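Local coordinates for protein SorB (Sorangium cellulosum, PDB 6B2V) that serves as the pyran synthase domain of module nine in the sorangicin polyketide assembly line, where it probably closes a pyran ring in the growing chain, at residues Thr162-Met167 against Ala217-Leu222; Gln26-Val31 against Ala71-Glu76; Glu148-Arg153 against Glu187-Leu192; Ala140-Leu145 against Trp240-Pro245. All blocks are in the same frame, centred on the assembly; numbering follows the deposited sequence.

How the interactions relate
Along the chain interaction 2 comes first and is complete before the others begin. Interaction 4 then closes a long loop that holds interactions 1 and 3, whose segments alternate. Interaction 2 lies in the predicted N-terminal hotdog; interactions 1 and 3 centre on the predicted C-terminal one, on the opposite side of the chain's centre, about 30 and 33 Å away between centres. Interactions 1 and 3 touch where Leu220 packs on strand 187-192. Interaction 4 meets both neighbours, through Leu145 against Val150 of interaction 3 and Ile241 against Arg72 of interaction 2. Its loop 140-145 belongs to the connection between the hotdogs, so the contacts together trace a double-hotdog domain.

Interaction 1: Thr162-Met167 against Ala217-Leu222; sequences TRNEAM and AIFLSL
Phe219 points its ring from helix 207-225 at three residues of helix 160-166 and its end: Arg163, Asn164 and Met167. Its CG lies anti to the backbone N (chi1 171°), which swings the ring across the gap between the helices. Starting at the root, Phe219 CB lies 3.8 Å from Asn164 OD1. Next along, Phe219 CD2 is the atom nearest this oxygen, at 3.6 Å, and the oxygen sits at the ring edge, close to the ring plane, where the aromatic hydrogens carry a slight positive charge. That suits an amide oxygen that is buried and has no hydrogen-bond partner in the model, while Asn164 ND2 is bonded to Ala160 O in its own helix. Phe219 CD2 also meets the methyl Met167 CE at 4.0 Å. Further out, Phe219 CE2 lies over one face of the Arg163 guanidinium, the two planes 54° apart, and at the tip Phe219 CZ is 4.1 Å from Arg163 NH2. Methionine, slender and flexible, reaches on past the ring to Leu222 tip to tip, Met167 SD standing 3.4 Å from Leu222 CD1. His183 also meets the phenyl edge-to-face, and Val158 adds an apolar contact. A short helix laid against the long helix of a hotdog fold is the arrangement here, consistent with the C-terminal half of a dehydratase-like double hotdog.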
loop_
_atom_site.group_PDB
_atom_site.type_symbol
_atom_site.label_atom_id
_atom_site.label_comp_id
_atom_site.label_asym_id
_atom_site.label_seq_id
_atom_site.Cartn_x
_atom_site.Cartn_y
_atom_site.Cartn_z
ATOM N N THR A 162 -18.164 1.286 -10.734
ATOM C CA THR A 162 -19.335 1.850 -10.152
ATOM C C THR A 162 -19.423 1.662 -8.655
ATOM O O THR A 162 -19.678 2.596 -7.951
ATOM C CB THR A 162 -20.590 1.261 -10.829
ATOM O OG1 THR A 162 -20.557 1.518 -12.214
ATOM C CG2 THR A 162 -21.818 1.849 -10.263
ATOM N N ARG A 163 -19.157 0.465 -8.175
ATOM C CA ARG A 163 -19.251 0.208 -6.769
ATOM C C ARG A 163 -18.281 0.957 -5.896
ATOM O O ARG A 163 -18.655 1.437 -4.864
ATOM C CB ARG A 163 -19.112 -1.278 -6.482
ATOM C CG ARG A 163 -20.229 -2.097 -7.062
ATOM C CD ARG A 163 -21.518 -1.989 -6.251
ATOM N NE ARG A 163 -21.316 -2.306 -4.857
ATOM C CZ ARG A 163 -21.333 -3.537 -4.377
ATOM N NH1 ARG A 163 -21.545 -4.551 -5.176
ATOM N NH2 ARG A 163 -21.146 -3.751 -3.109
ATOM N N ASN A 164 -17.035 0.981 -6.279
ATOM C CA ASN A 164 -16.044 1.642 -5.466
ATOM C C ASN A 164 -16.156 3.138 -5.462
ATOM O O ASN A 164 -15.993 3.741 -4.456
ATOM C CB ASN A 164 -14.645 1.139 -5.740
ATOM C CG ASN A 164 -14.442 -0.276 -5.266
ATOM O OD1 ASN A 164 -14.423 -0.514 -4.122
ATOM N ND2 ASN A 164 -14.299 -1.193 -6.181
ATOM N N GLU A 165 -16.480 3.719 -6.612
ATOM C CA GLU A 165 -16.666 5.162 -6.743
ATOM C C GLU A 165 -17.829 5.615 -5.901
ATOM O O GLU A 165 -17.790 6.621 -5.291
ATOM C CB GLU A 165 -16.873 5.577 -8.189
ATOM C CG GLU A 165 -15.613 5.615 -9.023
ATOM C CD GLU A 165 -15.863 6.131 -10.425
ATOM O OE1 GLU A 165 -17.030 6.306 -10.784
ATOM O OE2 GLU A 165 -14.932 6.354 -11.154
ATOM N N ALA A 166 -18.854 4.798 -5.835
ATOM C CA ALA A 166 -20.024 5.098 -5.032
ATOM C C ALA A 166 -19.705 5.133 -3.556
ATOM O O ALA A 166 -20.408 5.761 -2.784
ATOM C CB ALA A 166 -21.122 4.108 -5.303
ATOM N N MET A 167 -18.663 4.424 -3.206
ATOM C CA MET A 167 -18.224 4.328 -1.847
ATOM C C MET A 167 -17.208 5.373 -1.474
ATOM O O MET A 167 -16.708 5.332 -0.401
ATOM C CB MET A 167 -17.831 2.902 -1.482
ATOM C CG MET A 167 -19.088 2.035 -1.308
ATOM S SD MET A 167 -18.859 0.368 -0.711
ATOM C CE MET A 167 -17.606 -0.228 -1.886
ATOM N N ALA A 217 -9.270 -5.443 -1.023
ATOM C CA ALA A 217 -9.344 -5.702 0.408
ATOM C C ALA A 217 -10.288 -4.735 1.125
ATOM O O ALA A 217 -10.986 -5.122 1.978
ATOM C CB ALA A 217 -7.949 -5.657 1.030
ATOM N N ILE A 218 -10.202 -3.475 0.760
ATOM C CA ILE A 218 -11.082 -2.499 1.334
ATOM C C ILE A 218 -12.539 -2.756 0.927
ATOM O O ILE A 218 -13.403 -2.693 1.724
ATOM C CB ILE A 218 -10.638 -1.092 0.978
ATOM C CG1 ILE A 218 -9.341 -0.798 1.662
ATOM C CG2 ILE A 218 -11.700 -0.082 1.364
ATOM C CD1 ILE A 218 -8.591 0.348 1.067
ATOM N N PHE A 219 -12.734 -3.132 -0.321
ATOM C CA PHE A 219 -14.048 -3.474 -0.790
ATOM C C PHE A 219 -14.603 -4.649 0.042
ATOM O O PHE A 219 -15.709 -4.615 0.461
ATOM C CB PHE A 219 -13.966 -3.794 -2.310
ATOM C CG PHE A 219 -15.207 -4.372 -2.888
ATOM C CD1 PHE A 219 -15.404 -5.699 -2.855
ATOM C CD2 PHE A 219 -16.150 -3.578 -3.418
ATOM C CE1 PHE A 219 -16.545 -6.254 -3.351
ATOM C CE2 PHE A 219 -17.299 -4.120 -3.946
ATOM C CZ PHE A 219 -17.488 -5.452 -3.903
ATOM N N LEU A 220 -13.791 -5.644 0.311
ATOM C CA LEU A 220 -14.203 -6.761 1.111
ATOM C C LEU A 220 -14.582 -6.334 2.539
ATOM O O LEU A 220 -15.516 -6.793 3.088
ATOM C CB LEU A 220 -13.101 -7.815 1.147
ATOM C CG LEU A 220 -13.387 -9.253 1.374
ATOM C CD1 LEU A 220 -14.533 -9.726 0.504
ATOM C CD2 LEU A 220 -12.121 -9.985 1.012
ATOM N N SER A 221 -13.806 -5.407 3.092
ATOM C CA SER A 221 -14.052 -4.912 4.441
ATOM C C SER A 221 -15.412 -4.282 4.493
ATOM O O SER A 221 -16.112 -4.501 5.385
ATOM C CB SER A 221 -12.968 -3.879 4.859
ATOM O OG SER A 221 -13.081 -3.466 6.207
ATOM N N LEU A 222 -15.735 -3.499 3.494
ATOM C CA LEU A 222 -17.049 -2.865 3.408
ATOM C C LEU A 222 -18.209 -3.855 3.247
ATOM O O LEU A 222 -19.161 -3.814 3.967
ATOM C CB LEU A 222 -17.075 -1.838 2.284
ATOM C CG LEU A 222 -16.179 -0.636 2.554
ATOM C CD1 LEU A 222 -16.122 0.191 1.295
ATOM C CD2 LEU A 222 -16.696 0.191 3.679
#

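Interaction 2: Gln26-Val31 against Ala71-Glu76; sequences QRHPLV and ARAAAE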
loop_
_atom_site.group_PDB
_atom_site.type_symbol
_atom_site.label_atom_id
_atom_site.label_comp_id
_atom_site.label_asym_id
_atom_site.label_seq_id
_atom_site.Cartn_x
_atom_site.Cartn_y
_atom_site.Cartn_z
ATOM N N GLN A 26 20.235 8.924 -6.472
ATOM C CA GLN A 26 19.234 8.228 -7.288
ATOM C C GLN A 26 17.914 8.955 -7.258
ATOM O O GLN A 26 17.396 9.153 -6.213
ATOM C CB GLN A 26 19.005 6.808 -6.765
ATOM C CG GLN A 26 17.875 6.096 -7.488
ATOM C CD GLN A 26 17.110 5.074 -6.627
ATOM O OE1 GLN A 26 15.864 5.026 -6.643
ATOM N NE2 GLN A 26 17.855 4.249 -5.882
ATOM N N ARG A 27 17.410 9.402 -8.391
ATOM C CA ARG A 27 16.153 10.108 -8.409
ATOM C C ARG A 27 14.935 9.279 -7.992
ATOM O O ARG A 27 14.792 8.193 -8.419
ATOM C CB ARG A 27 15.945 10.615 -9.833
ATOM C CG ARG A 27 14.619 11.275 -10.117
ATOM C CD ARG A 27 14.337 11.443 -11.608
ATOM N NE ARG A 27 13.854 10.256 -12.305
ATOM C CZ ARG A 27 12.609 9.784 -12.271
ATOM N NH1 ARG A 27 11.685 10.334 -11.515
ATOM N NH2 ARG A 27 12.305 8.736 -13.000
ATOM N N HIS A 28 14.092 9.813 -7.136
ATOM C CA HIS A 28 12.865 9.145 -6.794
ATOM C C HIS A 28 11.811 10.199 -6.593
ATOM O O HIS A 28 12.066 11.153 -5.943
ATOM C CB HIS A 28 13.065 8.293 -5.575
ATOM C CG HIS A 28 11.908 7.406 -5.284
ATOM N ND1 HIS A 28 10.783 7.853 -4.653
ATOM C CD2 HIS A 28 11.697 6.102 -5.540
ATOM C CE1 HIS A 28 9.918 6.874 -4.549
ATOM N NE2 HIS A 28 10.452 5.797 -5.071
ATOM N N PRO A 29 10.598 9.988 -7.045
ATOM C CA PRO A 29 9.566 11.012 -6.929
ATOM C C PRO A 29 9.235 11.416 -5.492
ATOM O O PRO A 29 8.713 12.450 -5.274
ATOM C CB PRO A 29 8.353 10.359 -7.560
ATOM C CG PRO A 29 8.935 9.401 -8.521
ATOM C CD PRO A 29 10.134 8.860 -7.866
ATOM N N LEU A 30 9.478 10.521 -4.571
ATOM C CA LEU A 30 9.129 10.791 -3.181
ATOM C C LEU A 30 10.271 11.120 -2.242
ATOM O O LEU A 30 10.051 11.364 -1.109
ATOM C CB LEU A 30 8.267 9.662 -2.606
ATOM C CG LEU A 30 7.119 9.150 -3.465
ATOM C CD1 LEU A 30 6.521 7.947 -2.790
ATOM C CD2 LEU A 30 6.056 10.196 -3.708
ATOM N N VAL A 31 11.490 11.034 -2.709
ATOM C CA VAL A 31 12.630 11.350 -1.904
ATOM C C VAL A 31 13.544 12.278 -2.666
ATOM O O VAL A 31 14.201 11.857 -3.530
ATOM C CB VAL A 31 13.403 10.083 -1.592
ATOM C CG1 VAL A 31 14.610 10.401 -0.767
ATOM C CG2 VAL A 31 12.513 9.101 -0.884
ATOM N N ALA A 71 9.233 5.393 2.474
ATOM C CA ALA A 71 10.108 4.847 3.462
ATOM C C ALA A 71 11.117 3.871 2.859
ATOM O O ALA A 71 12.243 3.920 3.176
ATOM C CB ALA A 71 9.316 4.158 4.530
ATOM N N ARG A 72 10.654 3.004 1.987
ATOM C CA ARG A 72 11.529 2.077 1.311
ATOM C C ARG A 72 12.543 2.809 0.448
ATOM O O ARG A 72 13.684 2.477 0.454
ATOM C CB ARG A 72 10.717 1.131 0.421
ATOM C CG ARG A 72 11.510 0.063 -0.338
ATOM C CD ARG A 72 10.824 -0.288 -1.669
ATOM N NE ARG A 72 10.753 0.791 -2.621
ATOM C CZ ARG A 72 11.776 1.289 -3.277
ATOM N NH1 ARG A 72 12.969 0.792 -3.106
ATOM N NH2 ARG A 72 11.608 2.259 -4.112
ATOM N N ALA A 73 12.091 3.801 -0.301
ATOM C CA ALA A 73 12.979 4.555 -1.151
ATOM C C ALA A 73 14.037 5.279 -0.325
ATOM O O ALA A 73 15.161 5.358 -0.721
ATOM C CB ALA A 73 12.204 5.503 -1.998
ATOM N N ALA A 74 13.654 5.812 0.815
ATOM C CA ALA A 74 14.615 6.496 1.672
ATOM C C ALA A 74 15.671 5.536 2.205
ATOM O O ALA A 74 16.808 5.868 2.297
ATOM C CB ALA A 74 13.919 7.236 2.801
ATOM N N ALA A 75 15.248 4.359 2.594
ATOM C CA ALA A 75 16.161 3.361 3.055
ATOM C C ALA A 75 17.108 2.934 1.929
ATOM O O ALA A 75 18.254 2.706 2.186
ATOM C CB ALA A 75 15.420 2.175 3.619
ATOM N N GLU A 76 16.597 2.822 0.701
ATOM C CA GLU A 76 17.425 2.464 -0.463
ATOM C C GLU A 76 18.440 3.555 -0.695
ATOM O O GLU A 76 19.541 3.283 -1.045
ATOM C CB GLU A 76 16.610 2.183 -1.745
ATOM C CG GLU A 76 17.366 1.455 -2.818
ATOM C CD GLU A 76 16.500 0.824 -3.888
ATOM O OE1 GLU A 76 16.786 -0.294 -4.287
ATOM O OE2 GLU A 76 15.580 1.456 -4.331
HETATM O O HOH W 1 15.680 5.926 -3.434
HETATM O O HOH W 2 14.379 3.737 -5.023
#
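Ala73 presents its methyl group squarely to the imidazole of His28. Ala73 CB stands 3.5 Å from the centroid of the His28 ring and only 8° off the ring normal, a CH-pi contact over the face. Alanine fits because its short side chain lets the flat ring come close to the helix. Pro29 CD lies near the rim of the opposite face. The ring's rotation is fixed as well: Leu30 N donates to His28 ND1 over 3.0 Å, tilted 21° from the ring plane, within the type I turn from His28 to Val31, and His28 NE2 is hydrogen-bonded to Glu69 one turn earlier on the helix.

Val31, at the end of that turn, extends the apolar patch. With its CG1 anti to the backbone N (chi1 179°), the other methyl, Val31 CG2, faces the helix, 3.8 Å from Ala73 CB and 4.4 Å from Ala74 CB. The branched side chain thus rests on two adjacent alanines, and Phe44 of strand 41-48 packs on both Val31 and Ala74.

At the polar rim, Arg72 NH1 forms a salt bridge with Glu76 OE2 at 3.0 Å. Arg72 NH2 makes another with Glu69, which thereby ties Arg72 to His28. Gln26 NE2 is 3.9 Å from Glu76 OE2, too far for a bond, but water 2 joins Gln26 OE1 to Glu76 OE2. A loop before the first strand, packed on helix 64-77, is consistent with the predicted N-terminal hotdog of a dehydratase-like domain.

Interaction 3: Glu148-Arg153 against Glu187-Leu192; sequences EAVRTR and EALASL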
loop_
_atom_site.group_PDB
_atom_site.type_symbol
_atom_site.label_atom_id
_atom_site.label_comp_id
_atom_site.label_asym_id
_atom_site.label_seq_id
_atom_site.Cartn_x
_atom_site.Cartn_y
_atom_site.Cartn_z
ATOM N N GLU A 148 -7.390 -20.474 -10.799
ATOM C CA GLU A 148 -8.650 -21.047 -11.215
ATOM C C GLU A 148 -9.508 -21.508 -10.023
ATOM O O GLU A 148 -10.695 -21.346 -10.017
ATOM C CB GLU A 148 -8.485 -22.148 -12.266
ATOM C CG GLU A 148 -9.663 -23.132 -12.381
ATOM C CD GLU A 148 -10.948 -22.577 -12.999
ATOM O OE1 GLU A 148 -11.015 -21.421 -13.279
ATOM O OE2 GLU A 148 -11.855 -23.373 -13.147
ATOM N N ALA A 149 -8.851 -22.073 -9.022
ATOM C CA ALA A 149 -9.588 -22.499 -7.860
ATOM C C ALA A 149 -10.244 -21.324 -7.186
ATOM O O ALA A 149 -11.359 -21.399 -6.803
ATOM C CB ALA A 149 -8.671 -23.196 -6.901
ATOM N N VAL A 150 -9.518 -20.232 -7.082
ATOM C CA VAL A 150 -10.084 -19.052 -6.481
ATOM C C VAL A 150 -11.263 -18.532 -7.298
ATOM O O VAL A 150 -12.242 -18.205 -6.744
ATOM C CB VAL A 150 -9.068 -17.917 -6.342
ATOM C CG1 VAL A 150 -9.748 -16.670 -5.812
ATOM C CG2 VAL A 150 -7.930 -18.298 -5.447
ATOM N N ARG A 151 -11.156 -18.532 -8.622
ATOM C CA ARG A 151 -12.265 -18.046 -9.431
ATOM C C ARG A 151 -13.537 -18.869 -9.161
ATOM O O ARG A 151 -14.578 -18.327 -9.012
ATOM C CB ARG A 151 -12.013 -18.234 -10.953
ATOM C CG ARG A 151 -10.960 -17.377 -11.594
ATOM C CD ARG A 151 -10.999 -17.555 -13.142
ATOM N NE ARG A 151 -12.280 -17.194 -13.694
ATOM C CZ ARG A 151 -12.806 -17.658 -14.823
ATOM N NH1 ARG A 151 -12.163 -18.532 -15.542
ATOM N NH2 ARG A 151 -13.995 -17.256 -15.217
ATOM N N THR A 152 -13.412 -20.168 -9.041
ATOM C CA THR A 152 -14.559 -21.029 -8.819
ATOM C C THR A 152 -15.296 -20.830 -7.500
ATOM O O THR A 152 -16.430 -21.173 -7.435
ATOM C CB THR A 152 -14.266 -22.525 -9.040
ATOM O OG1 THR A 152 -13.516 -23.004 -7.967
ATOM C CG2 THR A 152 -13.550 -22.749 -10.341
ATOM N N ARG A 153 -14.625 -20.254 -6.521
ATOM C CA ARG A 153 -15.194 -20.031 -5.194
ATOM C C ARG A 153 -15.545 -18.577 -4.875
ATOM O O ARG A 153 -15.750 -18.224 -3.792
ATOM C CB ARG A 153 -14.343 -20.682 -4.107
ATOM C CG ARG A 153 -12.969 -20.112 -3.916
ATOM C CD ARG A 153 -12.184 -20.879 -2.888
ATOM N NE ARG A 153 -10.961 -20.202 -2.574
ATOM C CZ ARG A 153 -9.766 -20.705 -2.776
ATOM N NH1 ARG A 153 -9.639 -21.881 -3.338
ATOM N NH2 ARG A 153 -8.728 -20.009 -2.429
ATOM N N GLU A 187 -13.785 -13.484 0.483
ATOM C CA GLU A 187 -12.657 -13.542 -0.408
ATOM C C GLU A 187 -12.975 -12.764 -1.702
ATOM O O GLU A 187 -14.056 -12.671 -2.127
ATOM C CB GLU A 187 -12.329 -15.035 -0.709
ATOM C CG GLU A 187 -11.157 -15.400 -1.595
ATOM C CD GLU A 187 -10.901 -16.897 -1.599
ATOM O OE1 GLU A 187 -11.833 -17.635 -1.386
ATOM O OE2 GLU A 187 -9.768 -17.289 -1.820
ATOM N N ALA A 188 -11.926 -12.192 -2.265
ATOM C CA ALA A 188 -12.050 -11.458 -3.502
ATOM C C ALA A 188 -10.853 -11.660 -4.447
ATOM O O ALA A 188 -9.777 -11.817 -4.033
ATOM C CB ALA A 188 -12.195 -9.976 -3.211
ATOM N N LEU A 189 -11.166 -11.644 -5.720
ATOM C CA LEU A 189 -10.188 -11.746 -6.765
ATOM C C LEU A 189 -10.423 -10.680 -7.855
ATOM O O LEU A 189 -11.432 -10.605 -8.471
ATOM C CB LEU A 189 -10.222 -13.135 -7.364
ATOM C CG LEU A 189 -9.160 -13.477 -8.388
ATOM C CD1 LEU A 189 -7.807 -13.690 -7.767
ATOM C CD2 LEU A 189 -9.600 -14.681 -9.213
ATOM N N ALA A 190 -9.392 -9.881 -8.033
ATOM C CA ALA A 190 -9.401 -8.835 -9.051
ATOM C C ALA A 190 -8.383 -9.140 -10.129
ATOM O O ALA A 190 -7.328 -9.509 -9.825
ATOM C CB ALA A 190 -9.049 -7.484 -8.457
ATOM N N SER A 191 -8.795 -9.012 -11.376
ATOM C CA SER A 191 -7.845 -9.138 -12.457
ATOM C C SER A 191 -7.306 -7.735 -12.784
ATOM O O SER A 191 -7.976 -6.779 -12.611
ATOM C CB SER A 191 -8.415 -9.820 -13.662
ATOM O OG SER A 191 -9.305 -8.975 -14.262
ATOM N N LEU A 192 -6.056 -7.686 -13.223
ATOM C CA LEU A 192 -5.386 -6.432 -13.503
ATOM C C LEU A 192 -4.922 -6.288 -14.923
ATOM O O LEU A 192 -4.585 -7.222 -15.532
ATOM C CB LEU A 192 -4.116 -6.299 -12.675
ATOM C CG LEU A 192 -4.288 -6.421 -11.185
ATOM C CD1 LEU A 192 -2.932 -6.319 -10.536
ATOM C CD2 LEU A 192 -5.251 -5.424 -10.581
HETATM O O HOH W 3 -14.530 -17.900 -1.307
#
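Arg153 grips Glu187 side-on, one nitrogen to each carboxylate oxygen. Arg153 NE donates to Glu187 OE1 over 3.0 Å at 159°, and Arg153 NH2 donates to Glu187 OE2, also over 3.0 Å, on its syn lone pair. The conformations explain the fit. Arg153 holds CG between its backbone N and carbonyl carbon (chi1 66°), then runs extended to NE, folding back so that Val150 CA lies over one guanidinium face. Glu187, by contrast, is extended throughout and rises straight from the strand to bring its carboxylate nearly coplanar with the guanidinium.

Beside this pair, Val150 CG1 rests on Leu189 CB at 3.9 Å, and Leu189 CD2 meets the aliphatic root of Arg151, with 3.8 Å to Arg151 CG. Beta-branched valine offers a compact methyl to the strand, and leucine supplies the reach. The N-to-C directions of helix 148-152 and strand 187-192 make an angle of 119°, the helix packing across a strand flanked by strands 178-183 and 250-255.

Water 3 joins Glu187 OE1 to Arg153 O, and Glu187 OE2 is also hydrogen-bonded to His252 on the neighbouring strand. With arginine, histidine and water all sharing this buried carboxylate, Glu187 is probably kept ionised.

Interaction 4: Ala140-Leu145 against Trp240-Pro245; sequences ARPPAL and WIYSDP
Ala140 brings its carbonyl past the end of Tyr242, Ala140 O lying 3.7 Å from Tyr242 OH without a hydrogen bond; the phenol is bonded instead to the carbonyl of the preceding residue, Pro139. The alanine methyl points away, and the backbone carbonyl makes the approach. Arg141 follows and lays its aliphatic part over the tyrosine, the two side chains running past each other in opposite directions. Arg141 CA rides over one ring face, 3.6 Å from Tyr242 CE1. With CG anti to the backbone N (chi1 -169°), the chain continues across that same face: Arg141 CG stands 4.0 Å from the ring centroid, 14° off its normal, in a CH-pi contact.

The loop carrying these residues belongs to the connection between the two predicted hotdog folds, and Tyr242 lies just beyond strand 232-241 of the second. Beyond the ring, Arg141 NE passes Tyr242 CB at 3.7 Å on its way to a hydrogen bond with the carbonyl of Cys279, so the long, flexible arginine is apolar over the ring and polar at its end. Arg141 NH2 comes within 3.3 Å of Ser243 OG, but the angle is too poor for a hydrogen bond. Pro142 follows, and its rigid ring contributes one more apolar contact, Pro142 CD to Tyr242 CE2 at 3.8 Å, while also packing against Cys279 of strand 279-289.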
loop_
_atom_site.group_PDB
_atom_site.type_symbol
_atom_site.label_atom_id
_atom_site.label_comp_id
_atom_site.label_asym_id
_atom_site.label_seq_id
_atom_site.Cartn_x
_atom_site.Cartn_y
_atom_site.Cartn_z
ATOM N N ALA A 140 9.037 -17.243 3.900
ATOM C CA ALA A 140 9.217 -17.818 2.607
ATOM C C ALA A 140 8.068 -17.367 1.742
ATOM O O ALA A 140 6.983 -17.242 2.177
ATOM C CB ALA A 140 9.232 -19.334 2.685
ATOM N N ARG A 141 8.392 -17.172 0.492
ATOM C CA ARG A 141 7.443 -16.751 -0.489
ATOM C C ARG A 141 6.380 -17.813 -0.461
ATOM O O ARG A 141 6.639 -18.944 -0.518
ATOM C CB ARG A 141 8.136 -16.760 -1.856
ATOM C CG ARG A 141 7.356 -16.109 -2.965
ATOM C CD ARG A 141 8.004 -16.195 -4.330
ATOM N NE ARG A 141 7.700 -15.081 -5.172
ATOM C CZ ARG A 141 8.011 -15.007 -6.449
ATOM N NH1 ARG A 141 8.610 -16.023 -7.037
ATOM N NH2 ARG A 141 7.736 -13.928 -7.132
ATOM N N PRO A 142 5.147 -17.396 -0.526
ATOM C CA PRO A 142 4.037 -18.315 -0.553
ATOM C C PRO A 142 4.110 -19.106 -1.818
ATOM O O PRO A 142 4.633 -18.721 -2.819
ATOM C CB PRO A 142 2.817 -17.400 -0.657
ATOM C CG PRO A 142 3.246 -16.115 -0.161
ATOM C CD PRO A 142 4.732 -16.021 -0.309
ATOM N N PRO A 143 3.441 -20.230 -1.783
ATOM C CA PRO A 143 3.339 -21.065 -2.961
ATOM C C PRO A 143 2.513 -20.338 -4.033
ATOM O O PRO A 143 1.790 -19.471 -3.755
ATOM C CB PRO A 143 2.540 -22.273 -2.504
ATOM C CG PRO A 143 2.564 -22.219 -1.065
ATOM C CD PRO A 143 2.773 -20.815 -0.627
ATOM N N ALA A 144 2.654 -20.771 -5.261
ATOM C CA ALA A 144 1.902 -20.132 -6.324
ATOM C C ALA A 144 0.409 -20.297 -6.093
ATOM O O ALA A 144 -0.005 -21.301 -5.705
ATOM C CB ALA A 144 2.270 -20.694 -7.675
ATOM N N LEU A 145 -0.344 -19.244 -6.380
ATOM C CA LEU A 145 -1.768 -19.248 -6.204
ATOM C C LEU A 145 -2.498 -19.973 -7.321
ATOM O O LEU A 145 -2.250 -19.725 -8.441
ATOM C CB LEU A 145 -2.284 -17.842 -6.129
ATOM C CG LEU A 145 -3.777 -17.669 -5.904
ATOM C CD1 LEU A 145 -4.098 -18.221 -4.514
ATOM C CD2 LEU A 145 -4.096 -16.194 -5.978
ATOM N N TRP A 240 5.613 -7.730 2.406
ATOM C CA TRP A 240 6.796 -8.422 1.943
ATOM C C TRP A 240 6.903 -8.284 0.428
ATOM O O TRP A 240 5.999 -8.551 -0.221
ATOM C CB TRP A 240 6.752 -9.899 2.358
ATOM C CG TRP A 240 6.660 -10.108 3.838
ATOM C CD1 TRP A 240 5.640 -10.654 4.506
ATOM C CD2 TRP A 240 7.637 -9.755 4.812
ATOM N NE1 TRP A 240 5.903 -10.686 5.836
ATOM C CE2 TRP A 240 7.132 -10.135 6.052
ATOM C CE3 TRP A 240 8.885 -9.167 4.752
ATOM C CZ2 TRP A 240 7.829 -9.919 7.225
ATOM C CZ3 TRP A 240 9.564 -8.955 5.944
ATOM C CH2 TRP A 240 9.041 -9.349 7.132
ATOM N N ILE A 241 8.045 -7.858 -0.075
ATOM C CA ILE A 241 8.255 -7.623 -1.463
ATOM C C ILE A 241 9.130 -8.732 -2.050
ATOM O O ILE A 241 10.241 -8.867 -1.657
ATOM C CB ILE A 241 9.062 -6.323 -1.566
ATOM C CG1 ILE A 241 8.305 -5.171 -0.914
ATOM C CG2 ILE A 241 9.339 -6.018 -3.001
ATOM C CD1 ILE A 241 9.219 -4.041 -0.472
ATOM N N TYR A 242 8.596 -9.544 -2.939
ATOM C CA TYR A 242 9.362 -10.654 -3.494
ATOM C C TYR A 242 9.963 -10.437 -4.872
ATOM O O TYR A 242 11.021 -10.870 -5.139
ATOM C CB TYR A 242 8.518 -11.938 -3.462
ATOM C CG TYR A 242 8.124 -12.378 -2.085
ATOM C CD1 TYR A 242 9.019 -12.981 -1.259
ATOM C CD2 TYR A 242 6.842 -12.204 -1.612
ATOM C CE1 TYR A 242 8.651 -13.396 -0.006
ATOM C CE2 TYR A 242 6.472 -12.608 -0.370
ATOM C CZ TYR A 242 7.397 -13.188 0.433
ATOM O OH TYR A 242 7.039 -13.601 1.667
ATOM N N SER A 243 9.237 -9.744 -5.698
ATOM C CA SER A 243 9.691 -9.430 -7.037
ATOM C C SER A 243 8.943 -8.231 -7.639
ATOM O O SER A 243 8.080 -7.744 -7.044
ATOM C CB SER A 243 9.707 -10.664 -7.912
ATOM O OG SER A 243 8.459 -10.933 -8.311
ATOM N N ASP A 244 9.289 -7.800 -8.834
ATOM C CA ASP A 244 8.690 -6.600 -9.382
ATOM C C ASP A 244 7.186 -6.715 -9.507
ATOM O O ASP A 244 6.697 -7.507 -10.235
ATOM C CB ASP A 244 9.282 -6.406 -10.797
ATOM C CG ASP A 244 8.892 -5.073 -11.476
ATOM O OD1 ASP A 244 8.063 -4.347 -11.076
ATOM O OD2 ASP A 244 9.495 -4.794 -12.493
ATOM N N PRO A 245 6.479 -5.787 -8.882
ATOM C CA PRO A 245 5.028 -5.783 -8.877
ATOM C C PRO A 245 4.355 -5.433 -10.207
ATOM O O PRO A 245 3.260 -5.730 -10.478
ATOM C CB PRO A 245 4.658 -4.769 -7.809
ATOM C CG PRO A 245 5.856 -4.028 -7.497
ATOM C CD PRO A 245 7.031 -4.749 -8.006
#